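Local structure of 2-C-methyl-D-erythritol 4-phosphate cytidylyltransferase (Anaerococcus prevotii, 4KT7) at residues A[169-173]-A[174-178]. The protein probably transfers the cytidylyl group of CTP to 2-C-methyl-D-erythritol 4-phosphate, releasing diphosphate, in the non-mevalonate route to isoprenoid precursors. Sequence-based numbering, arbitrary orientation.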
ATOM      1  N   GLN A 169     -11.643 -12.014   6.676  1.00 14.73           N
ATOM      2  CA  GLN A 169     -12.316 -11.328   7.758  1.00 14.55           C
ATOM      3  C   GLN A 169     -13.298 -12.378   8.271  1.00 18.85           C
ATOM      4  O   GLN A 169     -13.608 -13.311   7.543  1.00 17.33           O
ATOM      5  CB  GLN A 169     -13.090 -10.125   7.204  1.00 13.27           C
ATOM      6  CG  GLN A 169     -12.232  -9.052   6.555  1.00 25.69           C
ATOM      7  CD  GLN A 169     -13.028  -7.785   6.267  1.00 23.18           C
ATOM      8  OE1 GLN A 169     -14.249  -7.825   6.100  1.00 19.27           O
ATOM      9  NE2 GLN A 169     -12.343  -6.656   6.236  1.00 16.11           N
ATOM     10  N   ALA A 170     -13.790 -12.254   9.500  1.00 12.29           N
ATOM     11  CA  ALA A 170     -14.801 -13.211   9.964  1.00 12.10           C
ATOM     12  C   ALA A 170     -15.695 -12.603  11.045  1.00 17.77           C
ATOM     13  O   ALA A 170     -15.282 -11.672  11.741  1.00 20.67           O
ATOM     14  CB  ALA A 170     -14.123 -14.499  10.477  1.00 13.87           C
ATOM     15  N   PHE A 171     -16.913 -13.136  11.184  1.00 14.40           N
ATOM     16  CA  PHE A 171     -17.948 -12.529  12.040  1.00 15.80           C
ATOM     17  C   PHE A 171     -18.869 -13.575  12.625  1.00 23.18           C
ATOM     18  O   PHE A 171     -18.991 -14.677  12.074  1.00 16.60           O
ATOM     19  CB  PHE A 171     -18.833 -11.565  11.224  1.00 12.53           C
ATOM     20  CG  PHE A 171     -18.061 -10.627  10.379  1.00 17.11           C
ATOM     21  CD1 PHE A 171     -17.628  -9.409  10.884  1.00 16.82           C
ATOM     22  CD2 PHE A 171     -17.718 -10.974   9.086  1.00 15.88           C
ATOM     23  CE1 PHE A 171     -16.870  -8.557  10.100  1.00 19.93           C
ATOM     24  CE2 PHE A 171     -16.969 -10.110   8.295  1.00 13.67           C
ATOM     25  CZ  PHE A 171     -16.541  -8.914   8.814  1.00 11.69           C
ATOM     26  N   ASP A 172     -19.522 -13.202  13.725  1.00 24.22           N
ATOM     27  CA  ASP A 172     -20.745 -13.852  14.206  1.00 22.52           C
ATOM     28  C   ASP A 172     -21.741 -13.812  13.049  1.00 22.07           C
ATOM     29  O   ASP A 172     -21.971 -12.748  12.457  1.00 16.99           O
ATOM     30  CB  ASP A 172     -21.277 -13.084  15.435  1.00 21.24           C
ATOM     31  CG  ASP A 172     -22.540 -13.698  16.028  1.00 22.22           C
ATOM     32  OD1 ASP A 172     -23.637 -13.417  15.512  1.00 26.19           O
ATOM     33  OD2 ASP A 172     -22.458 -14.436  17.031  1.00 25.94           O
ATOM     34  N   LYS A 173     -22.304 -14.959  12.676  1.00 21.08           N
ATOM     35  CA  LYS A 173     -23.152 -15.012  11.478  1.00 14.96           C
ATOM     36  C   LYS A 173     -24.453 -14.208  11.573  1.00 14.51           C
ATOM     37  O   LYS A 173     -24.814 -13.525  10.627  1.00 19.67           O
ATOM     38  CB  LYS A 173     -23.472 -16.467  11.084  1.00 23.88           C
ATOM     39  CG  LYS A 173     -24.262 -16.610   9.767  1.00 24.19           C
ATOM     40  CD  LYS A 173     -25.746 -16.904   9.998  1.00 28.79           C
ATOM     41  CE  LYS A 173     -26.499 -16.868   8.660  1.00 34.24           C
ATOM     42  NZ  LYS A 173     -27.977 -17.023   8.794  1.00 41.57           N
ATOM     43  N   LYS A 174     -25.173 -14.298  12.684  1.00 20.74           N
ATOM     44  CA  LYS A 174     -26.405 -13.511  12.808  1.00 23.53           C
ATOM     45  C   LYS A 174     -26.102 -12.027  12.769  1.00 24.65           C
ATOM     46  O   LYS A 174     -26.836 -11.239  12.191  1.00 27.33           O
ATOM     47  CB  LYS A 174     -27.143 -13.827  14.106  1.00 28.53           C
ATOM     48  CG  LYS A 174     -27.802 -15.183  14.110  1.00 33.98           C
ATOM     49  CD  LYS A 174     -28.950 -15.234  15.105  1.00 45.40           C
ATOM     50  CE  LYS A 174     -29.695 -16.554  14.999  1.00 50.50           C
ATOM     51  NZ  LYS A 174     -30.972 -16.535  15.770  1.00 59.02           N
ATOM     52  N   LEU A 175     -24.998 -11.651  13.380  1.00 22.19           N
ATOM     53  CA  LEU A 175     -24.649 -10.253  13.451  1.00 24.03           C
ATOM     54  C   LEU A 175     -24.344  -9.710  12.072  1.00 18.39           C
ATOM     55  O   LEU A 175     -24.956  -8.736  11.657  1.00 20.06           O
ATOM     56  CB  LEU A 175     -23.464 -10.053  14.381  1.00 25.04           C
ATOM     57  CG  LEU A 175     -23.101  -8.602  14.685  1.00 26.61           C
ATOM     58  CD1 LEU A 175     -24.331  -7.844  15.151  1.00 32.07           C
ATOM     59  CD2 LEU A 175     -22.012  -8.572  15.769  1.00 25.32           C
ATOM     60  N   ILE A 176     -23.412 -10.335  11.349  1.00 16.80           N
ATOM     61  CA  ILE A 176     -23.084  -9.839  10.016  1.00 14.02           C
ATOM     62  C   ILE A 176     -24.270  -9.913   9.065  1.00 15.59           C
ATOM     63  O   ILE A 176     -24.472  -9.004   8.261  1.00 16.68           O
ATOM     64  CB  ILE A 176     -21.826 -10.505   9.404  1.00 14.45           C
ATOM     65  CG1 ILE A 176     -21.303  -9.685   8.227  1.00 16.33           C
ATOM     66  CG2 ILE A 176     -22.106 -11.923   8.960  1.00 22.73           C
ATOM     67  CD1 ILE A 176     -20.941  -8.250   8.620  1.00 16.24           C
ATOM     68  N   TYR A 177     -25.081 -10.968   9.168  1.00 17.01           N
ATOM     69  CA  TYR A 177     -26.275 -11.051   8.339  1.00 20.81           C
ATOM     70  C   TYR A 177     -27.221  -9.892   8.662  1.00 19.76           C
ATOM     71  O   TYR A 177     -27.772  -9.264   7.751  1.00 19.17           O
ATOM     72  CB  TYR A 177     -26.995 -12.389   8.545  1.00 22.20           C
ATOM     73  CG  TYR A 177     -28.073 -12.690   7.514  1.00 28.24           C
ATOM     74  CD1 TYR A 177     -29.345 -12.130   7.615  1.00 27.80           C
ATOM     75  CD2 TYR A 177     -27.828 -13.559   6.450  1.00 27.48           C
ATOM     76  CE1 TYR A 177     -30.339 -12.418   6.675  1.00 27.63           C
ATOM     77  CE2 TYR A 177     -28.825 -13.864   5.515  1.00 27.64           C
ATOM     78  CZ  TYR A 177     -30.070 -13.289   5.632  1.00 27.79           C
ATOM     79  OH  TYR A 177     -31.043 -13.578   4.703  1.00 31.65           O
ATOM     80  N   ALA A 178     -27.425  -9.612   9.950  1.00 20.87           N
ATOM     81  CA  ALA A 178     -28.324  -8.516  10.341  1.00 18.13           C
ATOM     82  C   ALA A 178     -27.787  -7.165   9.851  1.00 17.79           C
ATOM     83  O   ALA A 178     -28.538  -6.313   9.358  1.00 23.27           O
ATOM     84  CB  ALA A 178     -28.525  -8.492  11.858  1.00 19.60           C
TER
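Phe171 packs against Ile176 where strand 168-172 turns into helix 173-184. The CD1 methyl of Ile176 stands 4.1 Å from the Phe171 ring centroid and only 7° off the ring normal, which identifies a CH-pi contact over one face; nearer the backbone, Phe171 CB meets Ile176 CB at 3.7 Å. Ile176 reaches the ring because its CG1 branch is anti to the backbone N. Val106 and Leu96 also border this isoleucine, which thus sits between the mixed sheet and helix 88-97, while Phe171 rests on Ala133 of strand 133-139.

Asp172 is the N-cap. Its chi1 of -179° swings the carboxylate beside its own carbonyl carbon, toward the first turn of the helix. There OD1 of Asp172 accepts from Leu175 N at 3.1 Å through the anti lone pair. The carbonyl O of Asp172 takes Ile176 N at 3.0 Å in an almost straight bond (179° at the hydrogen). Replacing Asp172 by alanine removes the carboxylate and is likely to leave Leu175 N without its side-chain acceptor at the helix start.

Lys173 O continues the helical pattern, receiving Tyr177 N at 3.0 Å. The Lys173 side chain lies beside that of Tyr177, its NZ 4.2 Å from Tyr177 CD2, obliquely placed to a ring that also meets Phe93. The capping carboxylate, lying at the positive end of the helix dipole, is likely to be stabilised in its charged form, and thus to favour helix initiation directly after the strand.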